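Type IV pilus biogenesis protein PilB (Streptococcus sanguinis, PDB 7B7P) is a bimodular type IV pilin, a minor subunit of the pilus that has a direct role in adhesion and carries a von Willebrand factor A-like module. Local coordinates at residues G43-Y54 against N66-W76; I156-V164 against I416-S424. All coordinates share one frame; numbering follows the deposited sequence.

Contact 1 (G43-Y54 against N66-W76); sequences GSKQGLTREWSY and NYVWNKQKQDW
Leu48 and Glu51 pack on the indoles of Trp76 and Trp69, where the loop leading into strand 53-57 meets the loop leaving strand 64-67, at the open end of the antiparallel beta hairpin of these strands in the pilin module. Leu48 lies over one face of the Trp76 indole: its CB stands 3.7 Å from the centroid of the six-membered ring in a CH-pi contact, and CD2 covers the middle of the ring system. Trp69 CZ3 lies over the opposite face of Trp76, toward its rim. At the pyrrole side, Trp76 NE1 donates to Trp52 O (3.0 Å), a bond bent to 148° at the hydrogen. Trp69 is covered differently, by backbone: Glu51 CA sits 3.3 Å from the centroid of its five-membered ring, almost on the ring normal, while Glu51 CG runs alongside. With CG anti to the backbone N (chi1 -176°), the Trp69 indole reaches under the type II turn Thr49 to Trp52. Next to it, Trp69 N donates to Ser53 OG (3.2 Å). The hairpin itself is pinned by the hydrogen-bonded pair Tyr54 and Tyr67, with Tyr54 N to Tyr67 O at 2.8 Å and Tyr67 N to Tyr54 O at 2.9 Å. Farther out, Tyr54 OH accepts from Thr49 N, tying strand to turn, and Ser53 continues the sheet to Tyr151 of strand 148-152. On the exposed flank the Lys45 chain runs alongside Trp76 in the opposite direction, bending at chi3 (-95°), and its NZ ends 2.8 Å from Asp75 OD2 in a salt bridge that uses the syn lone pair of that oxygen.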
loop_
_atom_site.group_PDB
_atom_site.type_symbol
_atom_site.label_atom_id
_atom_site.label_comp_id
_atom_site.label_asym_id
_atom_site.label_seq_id
_atom_site.Cartn_x
_atom_site.Cartn_y
_atom_site.Cartn_z
ATOM N N GLY A 43 -0.322 27.838 13.624
ATOM C CA GLY A 43 0.488 28.690 14.478
ATOM C C GLY A 43 0.936 27.852 15.656
ATOM O O GLY A 43 1.165 26.651 15.490
ATOM N N SER A 44 1.091 28.454 16.833
ATOM C CA SER A 44 0.998 27.684 18.070
ATOM C C SER A 44 1.972 26.513 18.232
ATOM O O SER A 44 2.935 26.362 17.475
ATOM C CB SER A 44 -0.438 27.159 18.179
ATOM O OG SER A 44 -0.489 25.894 18.816
ATOM N N LYS A 45 1.727 25.697 19.260
ATOM C CA LYS A 45 2.230 24.334 19.349
ATOM C C LYS A 45 1.102 23.351 19.624
ATOM O O LYS A 45 1.356 22.145 19.749
ATOM C CB LYS A 45 3.310 24.214 20.433
ATOM C CG LYS A 45 4.464 25.175 20.284
ATOM C CD LYS A 45 5.587 24.815 21.249
ATOM C CE LYS A 45 5.488 25.617 22.534
ATOM N NZ LYS A 45 6.371 25.081 23.604
ATOM N N GLN A 46 -0.137 23.840 19.721
ATOM C CA GLN A 46 -1.320 23.000 19.905
ATOM C C GLN A 46 -1.625 22.270 18.605
ATOM O O GLN A 46 -2.183 22.843 17.667
ATOM C CB GLN A 46 -2.524 23.830 20.350
ATOM C CG GLN A 46 -2.321 24.707 21.587
ATOM C CD GLN A 46 -3.428 25.747 21.769
ATOM O OE1 GLN A 46 -3.736 26.521 20.855
ATOM N NE2 GLN A 46 -4.037 25.760 22.954
ATOM N N GLY A 47 -1.284 20.991 18.557
ATOM C CA GLY A 47 -1.583 20.175 17.402
ATOM C C GLY A 47 -0.317 19.548 16.872
ATOM O O GLY A 47 -0.356 18.525 16.179
ATOM N N LEU A 48 0.818 20.153 17.210
ATOM C CA LEU A 48 2.095 19.680 16.703
ATOM C C LEU A 48 2.334 18.242 17.146
ATOM O O LEU A 48 2.262 17.923 18.337
ATOM C CB LEU A 48 3.227 20.597 17.176
ATOM C CG LEU A 48 3.678 21.739 16.251
ATOM C CD1 LEU A 48 2.484 22.430 15.602
ATOM C CD2 LEU A 48 4.545 22.753 16.995
ATOM N N THR A 49 2.582 17.376 16.169
ATOM C CA THR A 49 2.910 15.981 16.413
ATOM C C THR A 49 4.358 15.879 16.871
ATOM O O THR A 49 5.248 16.491 16.272
ATOM C CB THR A 49 2.687 15.176 15.138
ATOM O OG1 THR A 49 1.391 15.481 14.613
ATOM C CG2 THR A 49 2.795 13.695 15.410
ATOM N N ARG A 50 4.595 15.115 17.934
ATOM C CA ARG A 50 5.908 15.121 18.565
ATOM C C ARG A 50 6.958 14.482 17.663
ATOM O O ARG A 50 6.665 13.578 16.879
ATOM C CB ARG A 50 5.872 14.383 19.905
ATOM C CG ARG A 50 4.603 14.560 20.732
ATOM C CD ARG A 50 4.335 13.286 21.522
ATOM N NE ARG A 50 5.517 12.916 22.302
ATOM C CZ ARG A 50 5.739 13.286 23.559
ATOM N NH1 ARG A 50 4.846 14.030 24.202
ATOM N NH2 ARG A 50 6.854 12.905 24.171
ATOM N N GLU A 51 8.200 14.955 17.811
ATOM C CA GLU A 51 9.405 14.547 17.080
ATOM C C GLU A 51 9.422 15.023 15.629
ATOM O O GLU A 51 10.312 14.628 14.855
ATOM C CB GLU A 51 9.640 13.033 17.149
ATOM C CG GLU A 51 9.430 12.452 18.544
ATOM C CD GLU A 51 9.434 10.935 18.571
ATOM O OE1 GLU A 51 9.409 10.367 19.688
ATOM O OE2 GLU A 51 9.472 10.316 17.486
ATOM N N TRP A 52 8.486 15.884 15.245
ATOM C CA TRP A 52 8.514 16.564 13.960
ATOM C C TRP A 52 8.754 18.050 14.186
ATOM O O TRP A 52 8.067 18.681 14.998
ATOM C CB TRP A 52 7.209 16.332 13.195
ATOM C CG TRP A 52 7.109 14.928 12.723
ATOM C CD1 TRP A 52 6.454 13.905 13.338
ATOM C CD2 TRP A 52 7.721 14.369 11.549
ATOM N NE1 TRP A 52 6.608 12.746 12.616
ATOM C CE2 TRP A 52 7.385 13.004 11.515
ATOM C CE3 TRP A 52 8.509 14.895 10.521
ATOM C CZ2 TRP A 52 7.806 12.155 10.494
ATOM C CZ3 TRP A 52 8.929 14.050 9.505
ATOM C CH2 TRP A 52 8.576 12.695 9.499
ATOM N N SER A 53 9.742 18.596 13.484
ATOM C CA SER A 53 9.981 20.032 13.459
ATOM C C SER A 53 9.138 20.679 12.363
ATOM O O SER A 53 8.787 20.041 11.369
ATOM C CB SER A 53 11.462 20.311 13.240
ATOM O OG SER A 53 12.239 19.344 13.920
ATOM N N TYR A 54 8.793 21.950 12.562
ATOM C CA TYR A 54 7.835 22.630 11.701
ATOM C C TYR A 54 8.347 24.006 11.288
ATOM O O TYR A 54 9.113 24.646 12.011
ATOM C CB TYR A 54 6.469 22.802 12.390
ATOM C CG TYR A 54 5.696 21.523 12.645
ATOM C CD1 TYR A 54 6.123 20.600 13.596
ATOM C CD2 TYR A 54 4.522 21.253 11.958
ATOM C CE1 TYR A 54 5.408 19.440 13.839
ATOM C CE2 TYR A 54 3.805 20.099 12.195
ATOM C CZ TYR A 54 4.253 19.195 13.138
ATOM O OH TYR A 54 3.543 18.042 13.373
ATOM N N ASN A 66 9.845 28.761 13.214
ATOM C CA ASN A 66 10.533 27.489 13.062
ATOM C C ASN A 66 10.495 26.794 14.421
ATOM O O ASN A 66 11.255 27.159 15.322
ATOM C CB ASN A 66 11.956 27.734 12.583
ATOM C CG ASN A 66 12.748 26.467 12.425
ATOM O OD1 ASN A 66 12.194 25.404 12.153
ATOM N ND2 ASN A 66 14.062 26.574 12.575
ATOM N N TYR A 67 9.600 25.814 14.571
ATOM C CA TYR A 67 9.484 25.023 15.798
ATOM C C TYR A 67 10.345 23.779 15.638
ATOM O O TYR A 67 9.968 22.843 14.932
ATOM C CB TYR A 67 8.033 24.646 16.069
ATOM C CG TYR A 67 7.053 25.784 15.952
ATOM C CD1 TYR A 67 6.584 26.194 14.713
ATOM C CD2 TYR A 67 6.589 26.447 17.083
ATOM C CE1 TYR A 67 5.686 27.233 14.597
ATOM C CE2 TYR A 67 5.685 27.487 16.980
ATOM C CZ TYR A 67 5.233 27.872 15.732
ATOM O OH TYR A 67 4.332 28.907 15.606
ATOM N N VAL A 68 11.505 23.760 16.307
ATOM C CA VAL A 68 12.501 22.702 16.138
ATOM C C VAL A 68 12.368 21.688 17.268
ATOM O O VAL A 68 12.118 22.055 18.423
ATOM C CB VAL A 68 13.926 23.286 16.079
ATOM C CG1 VAL A 68 14.932 22.200 15.728
ATOM C CG2 VAL A 68 13.988 24.424 15.070
ATOM N N TRP A 69 12.546 20.406 16.938
ATOM C CA TRP A 69 12.351 19.335 17.910
ATOM C C TRP A 69 13.519 19.263 18.886
ATOM O O TRP A 69 14.684 19.193 18.476
ATOM C CB TRP A 69 12.182 17.984 17.216
ATOM C CG TRP A 69 11.893 16.875 18.195
ATOM C CD1 TRP A 69 12.637 15.742 18.410
ATOM C CD2 TRP A 69 10.788 16.808 19.107
ATOM N NE1 TRP A 69 12.055 14.974 19.392
ATOM C CE2 TRP A 69 10.921 15.606 19.838
ATOM C CE3 TRP A 69 9.693 17.642 19.366
ATOM C CZ2 TRP A 69 9.999 15.219 20.806
ATOM C CZ3 TRP A 69 8.781 17.258 20.330
ATOM C CH2 TRP A 69 8.939 16.056 21.038
ATOM N N ASN A 70 13.193 19.240 20.184
ATOM C CA ASN A 70 14.201 19.284 21.241
ATOM C C ASN A 70 14.775 17.908 21.546
ATOM O O ASN A 70 15.999 17.739 21.601
ATOM C CB ASN A 70 13.598 19.882 22.510
ATOM C CG ASN A 70 14.591 20.713 23.281
ATOM O OD1 ASN A 70 15.709 20.269 23.568
ATOM N ND2 ASN A 70 14.199 21.940 23.609
ATOM N N LYS A 71 13.895 16.928 21.782
ATOM C CA LYS A 71 14.228 15.551 22.142
ATOM C C LYS A 71 14.748 15.461 23.573
ATOM O O LYS A 71 14.232 14.672 24.371
ATOM C CB LYS A 71 15.237 14.940 21.162
ATOM C CG LYS A 71 15.305 13.422 21.219
ATOM C CD LYS A 71 16.613 12.885 20.659
ATOM C CE LYS A 71 17.772 13.838 20.904
ATOM N NZ LYS A 71 19.020 13.319 20.292
ATOM N N GLN A 72 15.764 16.259 23.915
ATOM C CA GLN A 72 16.284 16.216 25.277
ATOM C C GLN A 72 15.398 16.980 26.255
ATOM O O GLN A 72 15.278 16.571 27.414
ATOM C CB GLN A 72 17.721 16.737 25.310
ATOM C CG GLN A 72 18.756 15.713 24.835
ATOM C CD GLN A 72 19.387 14.929 25.982
ATOM O OE1 GLN A 72 20.287 15.424 26.668
ATOM N NE2 GLN A 72 18.924 13.695 26.185
ATOM N N LYS A 73 14.769 18.070 25.822
ATOM C CA LYS A 73 13.698 18.686 26.596
ATOM C C LYS A 73 12.314 18.247 26.127
ATOM O O LYS A 73 11.317 18.583 26.779
ATOM C CB LYS A 73 13.803 20.225 26.556
ATOM C CG LYS A 73 14.523 20.818 27.778
ATOM C CD LYS A 73 14.561 22.350 27.824
ATOM C CE LYS A 73 14.792 22.982 26.464
ATOM N NZ LYS A 73 16.133 22.660 25.898
ATOM N N GLN A 74 12.244 17.489 25.032
ATOM C CA GLN A 74 10.999 16.961 24.467
ATOM C C GLN A 74 9.949 18.063 24.302
ATOM O O GLN A 74 8.820 17.975 24.793
ATOM C CB GLN A 74 10.462 15.799 25.311
ATOM C CG GLN A 74 11.256 14.502 25.160
ATOM C CD GLN A 74 10.581 13.498 24.245
ATOM O OE1 GLN A 74 9.354 13.378 24.236
ATOM N NE2 GLN A 74 11.380 12.760 23.477
ATOM N N ASP A 75 10.349 19.108 23.584
ATOM C CA ASP A 75 9.469 20.227 23.266
ATOM C C ASP A 75 9.989 20.895 21.991
ATOM O O ASP A 75 10.823 20.327 21.277
ATOM C CB ASP A 75 9.379 21.193 24.462
ATOM C CG ASP A 75 8.194 22.132 24.362
ATOM O OD1 ASP A 75 7.055 21.637 24.220
ATOM O OD2 ASP A 75 8.402 23.364 24.416
ATOM N N TRP A 76 9.500 22.106 21.710
ATOM C CA TRP A 76 9.863 22.845 20.510
ATOM C C TRP A 76 10.522 24.168 20.876
ATOM O O TRP A 76 10.117 24.840 21.835
ATOM C CB TRP A 76 8.634 23.074 19.619
ATOM C CG TRP A 76 8.172 21.802 18.983
ATOM C CD1 TRP A 76 8.778 21.130 17.959
ATOM C CD2 TRP A 76 7.035 21.017 19.359
ATOM N NE1 TRP A 76 8.077 19.987 17.663
ATOM C CE2 TRP A 76 7.002 19.895 18.508
ATOM C CE3 TRP A 76 6.039 21.157 20.327
ATOM C CZ2 TRP A 76 6.010 18.921 18.595
ATOM C CZ3 TRP A 76 5.058 20.191 20.412
ATOM C CH2 TRP A 76 5.054 19.085 19.555
#

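Contact 2 (I156-V164 against I416-S424); sequences IQGQMNIAV and IQQDLWFVS
This is apolar helix-on-sheet packing in the von Willebrand factor A-like module, where the last turns of helix 402-424 lie against the start of strand 162-169 and the linker before it. Strand 162-164 and helix segment 416-424 run nearly antiparallel (155°), their axes 11.1 Å apart at closest approach, and no hydrogen bond joins the two segments. Leu420 is central. With CG trans to N across the CA-CB bond (chi1 -173°), it sends CD1 to within 3.7 Å of Ile162 CD1, while CD2 turns to the amide of Gln159, 3.3 Å from NE2. The same nitrogen donates to Ile209 O at the end of helix 191-209, which orients the amide that Leu420 packs on. One turn earlier, Ile416 CG2 lies 3.9 Å from the same Ile162 CD1, wedging that methyl between two helix residues; Tyr278 of the neighbouring strand 276-283 touches Ile162, Val164 and Ile416. Toward the linker, Ile156 meets Trp421 and Ser424, its CG2 4.3 Å from Trp421 CZ3. Ser424 folds back on its own helix there: Leu420 O accepts from both Ser424 N and Ser424 OG, the hydroxyl at 2.8 Å and above the carbonyl plane.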
loop_
_atom_site.group_PDB
_atom_site.type_symbol
_atom_site.label_atom_id
_atom_site.label_comp_id
_atom_site.label_asym_id
_atom_site.label_seq_id
_atom_site.Cartn_x
_atom_site.Cartn_y
_atom_site.Cartn_z
ATOM N N ILE A 156 13.449 8.531 11.390
ATOM C CA ILE A 156 12.508 8.223 12.461
ATOM C C ILE A 156 12.901 6.853 13.025
ATOM O O ILE A 156 12.987 5.868 12.296
ATOM C CB ILE A 156 11.048 8.273 11.963
ATOM C CG1 ILE A 156 10.613 7.070 11.110
ATOM C CG2 ILE A 156 10.819 9.517 11.134
ATOM C CD1 ILE A 156 10.154 5.888 11.925
ATOM N N GLN A 157 13.238 6.832 14.317
ATOM C CA GLN A 157 13.844 5.655 14.948
ATOM C C GLN A 157 12.748 4.917 15.721
ATOM O O GLN A 157 12.231 5.403 16.730
ATOM C CB GLN A 157 15.044 6.049 15.821
ATOM C CG GLN A 157 14.794 6.790 17.169
ATOM C CD GLN A 157 14.283 8.234 17.037
ATOM O OE1 GLN A 157 13.296 8.503 16.346
ATOM N NE2 GLN A 157 14.956 9.164 17.716
ATOM N N GLY A 158 12.381 3.741 15.222
ATOM C CA GLY A 158 11.258 3.009 15.775
ATOM C C GLY A 158 9.980 3.173 14.975
ATOM O O GLY A 158 9.005 3.759 15.462
ATOM N N GLN A 159 9.964 2.659 13.747
ATOM C CA GLN A 159 8.766 2.739 12.927
ATOM C C GLN A 159 7.758 1.668 13.359
ATOM O O GLN A 159 7.980 0.895 14.299
ATOM C CB GLN A 159 9.123 2.611 11.445
ATOM C CG GLN A 159 9.503 1.189 10.999
ATOM C CD GLN A 159 10.600 1.164 9.937
ATOM O OE1 GLN A 159 11.508 1.997 9.952
ATOM N NE2 GLN A 159 10.523 0.201 9.016
ATOM N N MET A 160 6.629 1.625 12.658
ATOM C CA MET A 160 5.592 0.654 12.941
ATOM C C MET A 160 5.980 -0.718 12.392
ATOM O O MET A 160 6.899 -0.861 11.574
ATOM C CB MET A 160 4.270 1.129 12.355
ATOM C CG MET A 160 3.699 2.343 13.075
ATOM S SD MET A 160 4.266 2.568 14.787
ATOM C CE MET A 160 5.696 3.642 14.585
ATOM N N ASN A 161 5.293 -1.745 12.880
ATOM C CA ASN A 161 5.462 -3.080 12.332
ATOM C C ASN A 161 4.496 -3.283 11.172
ATOM O O ASN A 161 3.414 -2.690 11.124
ATOM C CB ASN A 161 5.247 -4.144 13.408
ATOM C CG ASN A 161 6.022 -3.841 14.673
ATOM O OD1 ASN A 161 7.251 -3.893 14.680
ATOM N ND2 ASN A 161 5.308 -3.507 15.749
ATOM N N ILE A 162 4.912 -4.113 10.220
ATOM C CA ILE A 162 4.149 -4.361 9.006
ATOM C C ILE A 162 4.066 -5.864 8.782
ATOM O O ILE A 162 5.089 -6.558 8.794
ATOM C CB ILE A 162 4.790 -3.678 7.784
ATOM C CG1 ILE A 162 4.682 -2.154 7.893
ATOM C CG2 ILE A 162 4.170 -4.198 6.504
ATOM C CD1 ILE A 162 5.542 -1.402 6.862
ATOM N N ALA A 163 2.856 -6.362 8.555
ATOM C CA ALA A 163 2.653 -7.753 8.197
ATOM C C ALA A 163 2.109 -7.836 6.779
ATOM O O ALA A 163 1.259 -7.036 6.385
ATOM C CB ALA A 163 1.700 -8.442 9.167
ATOM N N VAL A 164 2.620 -8.795 6.017
ATOM C CA VAL A 164 2.225 -8.995 4.635
ATOM C C VAL A 164 1.911 -10.466 4.469
ATOM O O VAL A 164 2.769 -11.318 4.708
ATOM C CB VAL A 164 3.320 -8.568 3.641
ATOM C CG1 VAL A 164 2.846 -8.814 2.216
ATOM C CG2 VAL A 164 3.704 -7.102 3.845
ATOM N N ILE A 416 4.020 0.206 -0.054
ATOM C CA ILE A 416 4.005 -0.092 1.373
ATOM C C ILE A 416 4.969 0.830 2.100
ATOM O O ILE A 416 4.633 1.426 3.133
ATOM C CB ILE A 416 4.344 -1.571 1.627
ATOM C CG1 ILE A 416 3.205 -2.486 1.152
ATOM C CG2 ILE A 416 4.665 -1.809 3.120
ATOM C CD1 ILE A 416 3.677 -3.918 0.917
ATOM N N GLN A 417 6.180 0.968 1.552
ATOM C CA GLN A 417 7.141 1.941 2.054
ATOM C C GLN A 417 6.504 3.315 2.233
ATOM O O GLN A 417 6.758 3.998 3.230
ATOM C CB GLN A 417 8.338 2.014 1.105
ATOM C CG GLN A 417 9.372 3.059 1.498
ATOM C CD GLN A 417 10.177 2.640 2.717
ATOM O OE1 GLN A 417 11.206 1.963 2.601
ATOM N NE2 GLN A 417 9.698 3.026 3.900
ATOM N N GLN A 418 5.634 3.717 1.304
ATOM C CA GLN A 418 5.030 5.040 1.383
ATOM C C GLN A 418 3.875 5.121 2.378
ATOM O O GLN A 418 3.668 6.178 2.987
ATOM C CB GLN A 418 4.569 5.477 -0.002
ATOM C CG GLN A 418 5.687 6.167 -0.786
ATOM C CD GLN A 418 5.247 7.498 -1.389
ATOM O OE1 GLN A 418 4.072 7.889 -1.288
ATOM N NE2 GLN A 418 6.197 8.219 -1.983
ATOM N N ASP A 419 3.088 4.052 2.540
ATOM C CA ASP A 419 2.156 4.010 3.664
ATOM C C ASP A 419 2.901 4.135 4.985
ATOM O O ASP A 419 2.473 4.871 5.881
ATOM C CB ASP A 419 1.345 2.716 3.651
ATOM C CG ASP A 419 0.463 2.579 2.421
ATOM O OD1 ASP A 419 0.045 3.614 1.842
ATOM O OD2 ASP A 419 0.188 1.415 2.048
ATOM N N LEU A 420 4.021 3.418 5.113
ATOM C CA LEU A 420 4.836 3.479 6.321
ATOM C C LEU A 420 5.297 4.904 6.610
ATOM O O LEU A 420 5.113 5.417 7.720
ATOM C CB LEU A 420 6.035 2.542 6.174
ATOM C CG LEU A 420 6.880 2.397 7.438
ATOM C CD1 LEU A 420 6.054 1.787 8.569
ATOM C CD2 LEU A 420 8.095 1.560 7.155
ATOM N N TRP A 421 5.911 5.554 5.616
ATOM C CA TRP A 421 6.305 6.952 5.765
ATOM C C TRP A 421 5.117 7.825 6.140
ATOM O O TRP A 421 5.207 8.662 7.044
ATOM C CB TRP A 421 6.956 7.449 4.471
ATOM C CG TRP A 421 8.401 7.166 4.471
ATOM C CD1 TRP A 421 9.069 6.214 3.740
ATOM C CD2 TRP A 421 9.376 7.805 5.289
ATOM N NE1 TRP A 421 10.412 6.234 4.051
ATOM C CE2 TRP A 421 10.624 7.204 5.001
ATOM C CE3 TRP A 421 9.322 8.840 6.238
ATOM C CZ2 TRP A 421 11.803 7.608 5.628
ATOM C CZ3 TRP A 421 10.494 9.235 6.862
ATOM C CH2 TRP A 421 11.718 8.622 6.555
ATOM N N PHE A 422 3.984 7.617 5.477
ATOM C CA PHE A 422 2.847 8.508 5.659
ATOM C C PHE A 422 2.231 8.378 7.044
ATOM O O PHE A 422 1.649 9.347 7.552
ATOM C CB PHE A 422 1.802 8.215 4.593
ATOM C CG PHE A 422 1.194 9.431 4.004
ATOM C CD1 PHE A 422 0.170 10.088 4.660
ATOM C CD2 PHE A 422 1.642 9.921 2.784
ATOM C CE1 PHE A 422 -0.404 11.228 4.109
ATOM C CE2 PHE A 422 1.077 11.057 2.222
ATOM C CZ PHE A 422 0.051 11.713 2.883
ATOM N N VAL A 423 2.329 7.201 7.660
ATOM C CA VAL A 423 1.681 6.986 8.950
ATOM C C VAL A 423 2.611 7.344 10.109
ATOM O O VAL A 423 2.144 7.805 11.158
ATOM C CB VAL A 423 1.159 5.538 9.057
ATOM C CG1 VAL A 423 2.304 4.541 9.367
ATOM C CG2 VAL A 423 0.035 5.453 10.090
ATOM N N SER A 424 3.924 7.170 9.935
ATOM C CA SER A 424 4.863 7.740 10.886
ATOM C C SER A 424 4.847 9.264 10.851
ATOM O O SER A 424 5.296 9.908 11.805
ATOM C CB SER A 424 6.272 7.214 10.617
ATOM O OG SER A 424 6.260 5.840 10.252
#

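Overall arrangement
Contact 1 belongs to the pilin module and contact 2 to the von Willebrand factor A-like module, their centres about 21 Å apart. Both are partly buried, but contact 1 includes exposed residues such as Lys45 and Arg50, whereas none of the residues touching in contact 2 is fully exposed. Contact 1 is local, packing the two loops at the open end of a hairpin through indole faces, polar bonds and a salt bridge on the exposed side. Contact 2 joins segments over 250 residues apart, mainly through apolar side chains, without a hydrogen bond between them. At the module junction Trp52 NE1 probably hydrogen-bonds to Ser424 O (3.2 Å), and Trp52 CZ2 packs on Ile156 CG2.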